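Local structure of 5' nucleotidase family protein (Staphylococcus aureus subsp. aureus, 4Q7F) at residues A[362-365]-A[366-370]; A[472-476]-A[477-481]; A[418-422]-A[423-427]. The protein belongs to the 5' nucleotidase family, joining a metal-binding calcineurin-like phosphoesterase domain to a C-terminal domain that shares in a ligand pocket. All coordinates share one frame; numbering follows the deposited sequence.

Interaction 1: A[362-365]-A[366-370]; sequences TALF and DSASG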
ATOM      1  N   THR A 362      -6.623  16.734   1.984  1.00 22.82           N
ATOM      2  CA  THR A 362      -5.783  15.607   2.430  1.00 24.42           C
ATOM      3  C   THR A 362      -6.635  14.547   3.090  1.00 23.37           C
ATOM      4  O   THR A 362      -7.700  14.832   3.653  1.00 24.47           O
ATOM      5  CB  THR A 362      -4.666  16.024   3.381  1.00 24.97           C
ATOM      6  OG1 THR A 362      -3.793  14.900   3.621  1.00 27.01           O
ATOM      7  CG2 THR A 362      -5.229  16.560   4.680  1.00 26.53           C
ATOM      8  N   ALA A 363      -6.177  13.307   2.986  1.00 23.32           N
ATOM      9  CA  ALA A 363      -6.841  12.206   3.642  1.00 23.55           C
ATOM     10  C   ALA A 363      -6.305  12.186   5.062  1.00 23.72           C
ATOM     11  O   ALA A 363      -5.298  12.841   5.356  1.00 22.83           O
ATOM     12  CB  ALA A 363      -6.526  10.897   2.936  1.00 23.47           C
ATOM     13  N   LEU A 364      -7.033  11.531   5.962  1.00 24.11           N
ATOM     14  CA  LEU A 364      -6.525  11.287   7.306  1.00 25.47           C
ATOM     15  C   LEU A 364      -6.029   9.831   7.223  1.00 26.50           C
ATOM     16  O   LEU A 364      -6.826   8.885   7.072  1.00 25.99           O
ATOM     17  CB  LEU A 364      -7.606  11.422   8.367  1.00 26.80           C
ATOM     18  CG  LEU A 364      -7.101  11.181   9.794  1.00 27.91           C
ATOM     19  CD1 LEU A 364      -6.148  12.287  10.221  1.00 28.65           C
ATOM     20  CD2 LEU A 364      -8.277  11.083  10.741  1.00 28.53           C
ATOM     21  N   PHE A 365      -4.723   9.651   7.282  1.00 26.93           N
ATOM     22  CA  PHE A 365      -4.151   8.299   7.171  1.00 30.30           C
ATOM     23  C   PHE A 365      -4.371   7.423   8.439  1.00 31.54           C
ATOM     24  O   PHE A 365      -4.574   7.925   9.542  1.00 29.18           O
ATOM     25  CB  PHE A 365      -2.690   8.372   6.696  1.00 29.32           C
ATOM     26  CG  PHE A 365      -2.535   9.059   5.355  1.00 30.28           C
ATOM     27  CD1 PHE A 365      -3.004   8.452   4.191  1.00 30.55           C
ATOM     28  CD2 PHE A 365      -1.933  10.308   5.252  1.00 30.18           C
ATOM     29  CE1 PHE A 365      -2.872   9.073   2.955  1.00 31.24           C
ATOM     30  CE2 PHE A 365      -1.808  10.940   4.011  1.00 30.53           C
ATOM     31  CZ  PHE A 365      -2.278  10.323   2.865  1.00 30.05           C
ATOM     32  N   ASP A 366      -4.347   6.110   8.261  1.00 35.07           N
ATOM     33  CA  ASP A 366      -4.652   5.185   9.368  1.00 39.60           C
ATOM     34  C   ASP A 366      -3.821   5.358  10.626  1.00 36.76           C
ATOM     35  O   ASP A 366      -4.323   5.191  11.723  1.00 33.70           O
ATOM     36  CB  ASP A 366      -4.640   3.746   8.862  1.00 44.77           C
ATOM     37  CG  ASP A 366      -5.833   3.458   7.967  1.00 49.43           C
ATOM     38  OD1 ASP A 366      -6.970   3.806   8.372  1.00 57.63           O
ATOM     39  OD2 ASP A 366      -5.644   2.904   6.870  1.00 51.60           O
ATOM     40  N   SER A 367      -2.566   5.737  10.460  1.00 35.62           N
ATOM     41  CA  SER A 367      -1.670   5.963  11.599  1.00 37.32           C
ATOM     42  C   SER A 367      -1.690   7.432  12.114  1.00 37.74           C
ATOM     43  O   SER A 367      -0.906   7.805  13.011  1.00 37.05           O
ATOM     44  CB  SER A 367      -0.260   5.590  11.163  1.00 35.60           C
ATOM     45  OG  SER A 367       0.087   6.293   9.963  1.00 33.96           O
ATOM     46  N   ALA A 368      -2.590   8.251  11.562  1.00 34.34           N
ATOM     47  CA  ALA A 368      -2.649   9.662  11.908  1.00 34.53           C
ATOM     48  C   ALA A 368      -3.356   9.933  13.213  1.00 36.22           C
ATOM     49  O   ALA A 368      -4.576  10.069  13.242  1.00 42.02           O
ATOM     50  CB  ALA A 368      -3.328  10.455  10.785  1.00 35.71           C
ATOM     51  N   SER A 369      -2.586  10.055  14.286  1.00 34.07           N
ATOM     52  CA  SER A 369      -3.139  10.377  15.600  1.00 35.73           C
ATOM     53  C   SER A 369      -2.988  11.879  15.943  1.00 34.40           C
ATOM     54  O   SER A 369      -3.206  12.287  17.084  1.00 37.07           O
ATOM     55  CB  SER A 369      -2.465   9.506  16.660  1.00 36.82           C
ATOM     56  OG  SER A 369      -1.058   9.611  16.559  1.00 37.80           O
ATOM     57  N   GLY A 370      -2.638  12.704  14.961  1.00 31.67           N
ATOM     58  CA  GLY A 370      -2.462  14.134  15.205  1.00 31.00           C
ATOM     59  C   GLY A 370      -1.179  14.422  15.959  1.00 31.90           C
ATOM     60  O   GLY A 370      -0.312  13.541  16.093  1.00 30.77           O
TER
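A type I beta turn from Phe365 to Ala368, just after strand 359-363 in the C-terminal domain, brings Leu364 and Phe365 back against Ala368 in a local, largely buried contact. The turn is closed by the backbone bond from Ala368 N to Phe365 O, 2.9 Å long with an N-H...O angle of 157°. The methyl of Ala368 points back toward the incoming chain: its CB sits 3.1 Å from Phe365 O and 3.4 Å from Leu364 CD1. The second of these is tighter than ordinary carbon-carbon contact. Leu364 reaches the methyl with one branch: with CG opposite the backbone N (chi1 -180°) and chi2 near 68°, CD1 is the one that meets it; the same side chain also packs on Ile330. Phe365 behaves differently. Only its backbone and CB take part in the turn, while the ring leads away, with Ala363 O over one face, near the rim. Tyr384 and Phe386 meet this ring edge-to-face, and it touches the bound 3D1 as part of the ligand pocket. Ser367 OG, within the turn, is hydrogen-bonded to Asn382 O, and Gly370 N, beyond it, to Asn383 OD1, tying the loop to the C-terminal end of helix 377-383. The chemistry is therefore divided: one backbone bond closes the turn and a tight methyl contact packs against it, and Phe365, at its first position, is left with its ring directed into an aromatic cluster beside the ligand.

Interaction 2: A[472-476]-A[477-481]; sequences ICVNN and YRAVG. With 3D1 ((2R,3S,5R)-5-(6-amino-9H-purin-9-yl)-tetrahydro-2-(hydroxymethyl)furan-3-ol), chain D.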
ATOM      1  N   ILE A 472      -6.816  23.740  -6.881  1.00 23.14           N
ATOM      2  CA  ILE A 472      -6.830  22.863  -5.747  1.00 22.84           C
ATOM      3  C   ILE A 472      -5.483  22.176  -5.584  1.00 21.57           C
ATOM      4  O   ILE A 472      -4.875  21.727  -6.549  1.00 21.16           O
ATOM      5  CB  ILE A 472      -8.004  21.844  -5.826  1.00 22.87           C
ATOM      6  CG1 ILE A 472      -8.088  21.000  -4.561  1.00 23.24           C
ATOM      7  CG2 ILE A 472      -7.887  20.948  -7.056  1.00 23.04           C
ATOM      8  CD1 ILE A 472      -9.345  20.147  -4.485  1.00 23.34           C
ATOM      9  N   CYS A 473      -5.001  22.184  -4.358  1.00 21.63           N
ATOM     10  CA  CYS A 473      -3.762  21.472  -4.006  1.00 22.22           C
ATOM     11  C   CYS A 473      -4.138  20.057  -3.590  1.00 21.21           C
ATOM     12  O   CYS A 473      -4.905  19.855  -2.616  1.00 20.82           O
ATOM     13  CB  CYS A 473      -3.060  22.170  -2.847  1.00 22.91           C
ATOM     14  SG  CYS A 473      -1.465  21.457  -2.456  1.00 24.15           S
ATOM     15  N   VAL A 474      -3.632  19.071  -4.332  1.00 21.06           N
ATOM     16  CA  VAL A 474      -3.860  17.676  -4.018  1.00 19.53           C
ATOM     17  C   VAL A 474      -2.507  16.974  -3.982  1.00 20.23           C
ATOM     18  O   VAL A 474      -1.492  17.520  -4.449  1.00 20.33           O
ATOM     19  CB  VAL A 474      -4.788  16.991  -5.033  1.00 19.05           C
ATOM     20  CG1 VAL A 474      -6.059  17.817  -5.206  1.00 19.67           C
ATOM     21  CG2 VAL A 474      -4.094  16.798  -6.379  1.00 18.91           C
ATOM     22  N   ASN A 475      -2.459  15.775  -3.405  1.00 19.56           N
ATOM     23  CA  ASN A 475      -1.170  15.030  -3.428  1.00 20.56           C
ATOM     24  C   ASN A 475      -0.964  14.331  -4.780  1.00 20.94           C
ATOM     25  O   ASN A 475      -1.912  14.228  -5.571  1.00 21.40           O
ATOM     26  CB  ASN A 475      -1.045  14.094  -2.245  1.00 20.72           C
ATOM     27  CG  ASN A 475      -2.056  12.954  -2.259  1.00 20.66           C
ATOM     28  OD1 ASN A 475      -2.303  12.324  -3.273  1.00 21.28           O
ATOM     29  ND2 ASN A 475      -2.559  12.634  -1.101  1.00 20.65           N
ATOM     30  N   ASN A 476       0.244  13.846  -5.052  1.00 21.75           N
ATOM     31  CA  ASN A 476       0.518  13.247  -6.365  1.00 22.65           C
ATOM     32  C   ASN A 476      -0.305  11.996  -6.645  1.00 23.47           C
ATOM     33  O   ASN A 476      -0.616  11.698  -7.812  1.00 24.05           O
ATOM     34  CB  ASN A 476       1.991  12.937  -6.552  1.00 23.32           C
ATOM     35  CG  ASN A 476       2.464  11.829  -5.667  1.00 22.66           C
ATOM     36  OD1 ASN A 476       2.581  11.997  -4.458  1.00 22.47           O
ATOM     37  ND2 ASN A 476       2.763  10.693  -6.262  1.00 23.47           N
ATOM     38  N   TYR A 477      -0.666  11.291  -5.578  1.00 21.75           N
ATOM     39  CA  TYR A 477      -1.487  10.073  -5.676  1.00 22.61           C
ATOM     40  C   TYR A 477      -2.826  10.478  -6.251  1.00 22.39           C
ATOM     41  O   TYR A 477      -3.287   9.917  -7.245  1.00 22.78           O
ATOM     42  CB  TYR A 477      -1.665   9.456  -4.274  1.00 22.49           C
ATOM     43  CG  TYR A 477      -2.410   8.152  -4.194  1.00 22.88           C
ATOM     44  CD1 TYR A 477      -1.754   6.947  -4.437  1.00 23.42           C
ATOM     45  CD2 TYR A 477      -3.743   8.114  -3.809  1.00 22.35           C
ATOM     46  CE1 TYR A 477      -2.414   5.743  -4.350  1.00 24.77           C
ATOM     47  CE2 TYR A 477      -4.426   6.909  -3.703  1.00 23.12           C
ATOM     48  CZ  TYR A 477      -3.746   5.725  -3.972  1.00 24.60           C
ATOM     49  OH  TYR A 477      -4.387   4.524  -3.858  1.00 25.40           O
ATOM     50  N   ARG A 478      -3.456  11.459  -5.615  1.00 21.67           N
ATOM     51  CA  ARG A 478      -4.724  11.970  -6.120  1.00 22.33           C
ATOM     52  C   ARG A 478      -4.627  12.536  -7.546  1.00 21.98           C
ATOM     53  O   ARG A 478      -5.530  12.313  -8.344  1.00 23.25           O
ATOM     54  CB  ARG A 478      -5.262  13.043  -5.202  1.00 22.29           C
ATOM     55  CG  ARG A 478      -5.809  12.511  -3.915  1.00 22.33           C
ATOM     56  CD  ARG A 478      -7.169  11.857  -4.091  1.00 23.21           C
ATOM     57  NE  ARG A 478      -7.663  11.499  -2.772  1.00 23.47           N
ATOM     58  CZ  ARG A 478      -7.518  10.320  -2.176  1.00 23.99           C
ATOM     59  NH1 ARG A 478      -6.931   9.278  -2.781  1.00 24.81           N
ATOM     60  NH2 ARG A 478      -7.979  10.183  -0.951  1.00 24.99           N
ATOM     61  N   ALA A 479      -3.546  13.268  -7.852  1.00 21.50           N
ATOM     62  CA  ALA A 479      -3.345  13.889  -9.158  1.00 21.91           C
ATOM     63  C   ALA A 479      -3.457  12.934 -10.345  1.00 22.94           C
ATOM     64  O   ALA A 479      -3.937  13.342 -11.415  1.00 24.86           O
ATOM     65  CB  ALA A 479      -2.019  14.653  -9.204  1.00 21.96           C
ATOM     66  N   VAL A 480      -3.030  11.683 -10.178  1.00 22.04           N
ATOM     67  CA  VAL A 480      -3.157  10.694 -11.245  1.00 23.14           C
ATOM     68  C   VAL A 480      -4.394   9.784 -11.078  1.00 23.46           C
ATOM     69  O   VAL A 480      -4.516   8.766 -11.749  1.00 24.53           O
ATOM     70  CB  VAL A 480      -1.876   9.842 -11.397  1.00 23.52           C
ATOM     71  CG1 VAL A 480      -0.721  10.740 -11.854  1.00 23.98           C
ATOM     72  CG2 VAL A 480      -1.541   9.141 -10.109  1.00 22.98           C
ATOM     73  N   GLY A 481      -5.297  10.158 -10.189  1.00 23.11           N
ATOM     74  CA  GLY A 481      -6.574   9.435  -9.994  1.00 24.33           C
ATOM     75  C   GLY A 481      -6.693   8.418  -8.861  1.00 24.56           C
ATOM     76  O   GLY A 481      -7.710   7.721  -8.755  1.00 24.67           O
TER
HETATM   77  O5' 3D1 D 603      -4.530   0.485  -3.939  1.00 45.63           O
HETATM   78  C5' 3D1 D 603      -3.910   1.678  -3.466  1.00 34.10           C
HETATM   79  C4' 3D1 D 603      -2.489   1.398  -3.009  1.00 35.52           C
HETATM   80  O4' 3D1 D 603      -1.870   2.661  -2.816  1.00 33.95           O
HETATM   81  C1' 3D1 D 603      -1.597   2.914  -1.435  1.00 34.49           C
HETATM   82  N9  3D1 D 603      -1.951   4.324  -1.116  1.00 33.32           N
HETATM   83  C4  3D1 D 603      -1.101   5.321  -1.324  1.00 30.75           C
HETATM   84  N3  3D1 D 603       0.159   5.385  -1.811  1.00 27.83           N
HETATM   85  C2  3D1 D 603       0.791   6.570  -1.911  1.00 30.70           C
HETATM   86  N1  3D1 D 603       0.213   7.747  -1.550  1.00 30.26           N
HETATM   87  C6  3D1 D 603      -1.042   7.819  -1.051  1.00 29.05           C
HETATM   88  N6  3D1 D 603      -1.584   9.019  -0.705  1.00 26.14           N
HETATM   89  C5  3D1 D 603      -1.799   6.554  -0.923  1.00 29.37           C
HETATM   90  N7  3D1 D 603      -3.020   6.178  -0.491  1.00 28.15           N
HETATM   91  C8  3D1 D 603      -3.112   4.830  -0.621  1.00 32.30           C
HETATM   92  C2' 3D1 D 603      -2.322   1.834  -0.644  1.00 36.00           C
HETATM   93  C3' 3D1 D 603      -2.352   0.706  -1.658  1.00 37.87           C
HETATM   94  O3' 3D1 D 603      -1.095  -0.001  -1.591  1.00 38.25           O
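Asn475 ends strand 469-475 and is the N-cap of the short helix that follows, meeting Tyr477, Arg478 and Ala479 across a strand-to-helix junction in the C-terminal domain. Tyr477 comes first: CG lies opposite the backbone N (chi1 -176°), sending the ring out to the ligand pocket. There the purine of 3D1 lies flat over one face, nearly parallel to the ring, its C5 3.4 Å above the tyrosine plane and over the ring centre. Trp170 also meets the tyrosine ring, with planes nearly parallel. Arg478 N gives the capping bond to Asn475 OD1, 2.8 Å and almost straight at 173°, which satisfies an amide of the first helical turn. Its side chain bends at chi2 and carries the guanidinium away to a salt bridge with Asp435. Ala479 N then donates to Asn475 O at 3.0 Å, so the cap residue accepts with both side chain and backbone, while the Ala479 methyl lies 4.1 Å from Val474 CG2. Val480 N adds a weak bond to Asn476 O. At Gly481, with positive phi, the helix closes in a Schellman motif, with Gly482 N bonded to Tyr477 O and Gly481 N to Arg478 O at 2.8 Å.

Interaction 3: A[418-422]-A[423-427]; sequences VSVSA and DFLEP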
ATOM      1  N   VAL A 418     -24.750   8.574  11.194  1.00 34.41           N
ATOM      2  CA  VAL A 418     -23.842   8.636  10.083  1.00 31.99           C
ATOM      3  C   VAL A 418     -22.720   7.688  10.465  1.00 31.93           C
ATOM      4  O   VAL A 418     -22.254   7.714  11.588  1.00 32.45           O
ATOM      5  CB  VAL A 418     -23.338  10.073   9.868  1.00 29.38           C
ATOM      6  CG1 VAL A 418     -22.191  10.127   8.868  1.00 27.64           C
ATOM      7  CG2 VAL A 418     -24.489  10.975   9.418  1.00 29.48           C
ATOM      8  N   SER A 419     -22.339   6.816   9.548  1.00 33.10           N
ATOM      9  CA  SER A 419     -21.258   5.865   9.793  1.00 33.95           C
ATOM     10  C   SER A 419     -20.438   5.694   8.513  1.00 32.21           C
ATOM     11  O   SER A 419     -20.645   6.418   7.555  1.00 29.33           O
ATOM     12  CB  SER A 419     -21.851   4.542  10.239  1.00 38.51           C
ATOM     13  OG  SER A 419     -22.803   4.123   9.285  1.00 43.27           O
ATOM     14  N   VAL A 420     -19.506   4.737   8.500  1.00 31.36           N
ATOM     15  CA  VAL A 420     -18.693   4.497   7.324  1.00 30.49           C
ATOM     16  C   VAL A 420     -19.325   3.440   6.410  1.00 31.09           C
ATOM     17  O   VAL A 420     -19.857   2.429   6.863  1.00 31.83           O
ATOM     18  CB  VAL A 420     -17.267   4.073   7.708  1.00 31.32           C
ATOM     19  CG1 VAL A 420     -16.414   3.921   6.453  1.00 30.85           C
ATOM     20  CG2 VAL A 420     -16.653   5.100   8.647  1.00 30.60           C
ATOM     21  N   SER A 421     -19.267   3.697   5.112  1.00 30.63           N
ATOM     22  CA  SER A 421     -19.824   2.807   4.122  1.00 32.57           C
ATOM     23  C   SER A 421     -19.072   1.483   4.036  1.00 35.10           C
ATOM     24  O   SER A 421     -17.843   1.440   4.171  1.00 32.98           O
ATOM     25  CB  SER A 421     -19.802   3.496   2.755  1.00 32.78           C
ATOM     26  OG  SER A 421     -20.097   2.589   1.721  1.00 33.96           O
ATOM     27  N   ALA A 422     -19.836   0.406   3.833  1.00 37.68           N
ATOM     28  CA  ALA A 422     -19.292  -0.926   3.647  1.00 40.38           C
ATOM     29  C   ALA A 422     -18.253  -0.913   2.533  1.00 41.05           C
ATOM     30  O   ALA A 422     -17.212  -1.562   2.635  1.00 43.31           O
ATOM     31  CB  ALA A 422     -20.410  -1.900   3.298  1.00 42.89           C
ATOM     32  N   ASP A 423     -18.557  -0.171   1.472  1.00 43.40           N
ATOM     33  CA  ASP A 423     -17.663  -0.011   0.309  1.00 45.15           C
ATOM     34  C   ASP A 423     -16.234   0.398   0.680  1.00 42.50           C
ATOM     35  O   ASP A 423     -15.304   0.074  -0.035  1.00 42.45           O
ATOM     36  CB  ASP A 423     -18.231   1.056  -0.647  1.00 43.58           C
ATOM     37  CG  ASP A 423     -19.506   0.610  -1.326  1.00 47.41           C
ATOM     38  OD1 ASP A 423     -19.591  -0.568  -1.717  1.00 54.07           O
ATOM     39  OD2 ASP A 423     -20.425   1.435  -1.488  1.00 51.71           O
ATOM     40  N   PHE A 424     -16.085   1.122   1.788  1.00 40.09           N
ATOM     41  CA  PHE A 424     -14.790   1.632   2.233  1.00 37.61           C
ATOM     42  C   PHE A 424     -14.158   0.834   3.359  1.00 37.94           C
ATOM     43  O   PHE A 424     -13.089   1.203   3.838  1.00 37.21           O
ATOM     44  CB  PHE A 424     -14.945   3.101   2.657  1.00 34.38           C
ATOM     45  CG  PHE A 424     -15.023   4.053   1.509  1.00 32.90           C
ATOM     46  CD1 PHE A 424     -16.147   4.103   0.698  1.00 32.51           C
ATOM     47  CD2 PHE A 424     -13.970   4.913   1.245  1.00 32.62           C
ATOM     48  CE1 PHE A 424     -16.222   4.992  -0.355  1.00 32.90           C
ATOM     49  CE2 PHE A 424     -14.042   5.820   0.202  1.00 31.78           C
ATOM     50  CZ  PHE A 424     -15.168   5.855  -0.606  1.00 32.30           C
ATOM     51  N   LEU A 425     -14.834  -0.237   3.781  1.00 40.20           N
ATOM     52  CA  LEU A 425     -14.358  -1.123   4.846  1.00 42.26           C
ATOM     53  C   LEU A 425     -14.077  -2.553   4.367  1.00 43.25           C
ATOM     54  O   LEU A 425     -13.181  -3.194   4.881  1.00 42.80           O
ATOM     55  CB  LEU A 425     -15.394  -1.190   5.968  1.00 43.39           C
ATOM     56  CG  LEU A 425     -15.718   0.119   6.695  1.00 42.18           C
ATOM     57  CD1 LEU A 425     -16.888  -0.085   7.650  1.00 42.36           C
ATOM     58  CD2 LEU A 425     -14.486   0.620   7.433  1.00 42.26           C
ATOM     59  N   GLU A 426     -14.860  -3.044   3.403  1.00 45.49           N
ATOM     60  CA  GLU A 426     -14.721  -4.416   2.899  1.00 49.01           C
ATOM     61  C   GLU A 426     -14.302  -4.450   1.429  1.00 46.94           C
ATOM     62  O   GLU A 426     -14.678  -3.572   0.660  1.00 42.85           O
ATOM     63  CB  GLU A 426     -16.042  -5.188   3.043  1.00 53.45           C
ATOM     64  CG  GLU A 426     -16.602  -5.282   4.461  1.00 57.56           C
ATOM     65  CD  GLU A 426     -15.708  -6.019   5.445  1.00 62.89           C
ATOM     66  OE1 GLU A 426     -14.940  -6.927   5.036  1.00 69.57           O
ATOM     67  OE2 GLU A 426     -15.799  -5.709   6.651  1.00 68.05           O
ATOM     68  N   PRO A 427     -13.510  -5.465   1.035  1.00 47.27           N
ATOM     69  CA  PRO A 427     -12.981  -6.524   1.903  1.00 48.64           C
ATOM     70  C   PRO A 427     -12.012  -5.981   2.961  1.00 47.92           C
ATOM     71  O   PRO A 427     -11.853  -6.589   4.013  1.00 48.52           O
ATOM     72  CB  PRO A 427     -12.269  -7.471   0.928  1.00 50.16           C
ATOM     73  CG  PRO A 427     -12.090  -6.704  -0.336  1.00 48.69           C
ATOM     74  CD  PRO A 427     -13.218  -5.717  -0.386  1.00 47.31           C
TER
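Ser421 and Ala422 lead strand 417-420 of a two-stranded antiparallel hairpin into a short 3-10 turn, and their oxygens take up the amides of Asp423 to Glu426. Phe424 N donates to Ser421 O at 3.0 Å, the first i to i+3 bond of the turn. Ala422 O is gripped twice: Leu425 N comes from well above the carbonyl plane at 3.0 Å, while Glu426 N lies 2.9 Å away, nearly in line with the carbonyl bond. The remaining amide, Asp423 N, has a weak bond to Ser421 OG, 3.2 Å with a bent angle of 134°. The serine hydroxyl is brought there by a chi1 of 169°, which turns OG forward beside its own carbonyl carbon. The carboxylate of Asp423 finds its main partner elsewhere, its OD2 in a salt bridge with Lys450 NZ, and Val420 O accepts from Lys414 NZ. Phe424 meets the ring of Tyr410 edge-to-face, and its own backbone is hydrogen-bonded to Gln430. Leu425 folds back over the strand end and also touches His431. The side chains of Val420 and Leu425 cross at a slant, one valine methyl fitting at the leucine branch point, with Val420 CG1 3.9 Å from Leu425 CG.

How the interactions relate
All three are chain reversals or junctions at the end of a strand in the C-terminal domain. Interactions 1 and 2 are buried and follow neighbouring strands of one sheet, 359-363 and 469-475; they touch where Ala363 CB packs on Arg478 NH2, and both send an aromatic side chain to the bound 3D1. Interaction 3 leaves a separate two-stranded sheet, is only partly buried, and lies about 8 Å from either of the others at the nearest atoms. Their chemistry differs: a single turn bond with a tight methyl contact in interaction 1, a side-chain cap on a helix in interaction 2, and several backbone bonds beside exposed acidic residues in interaction 3.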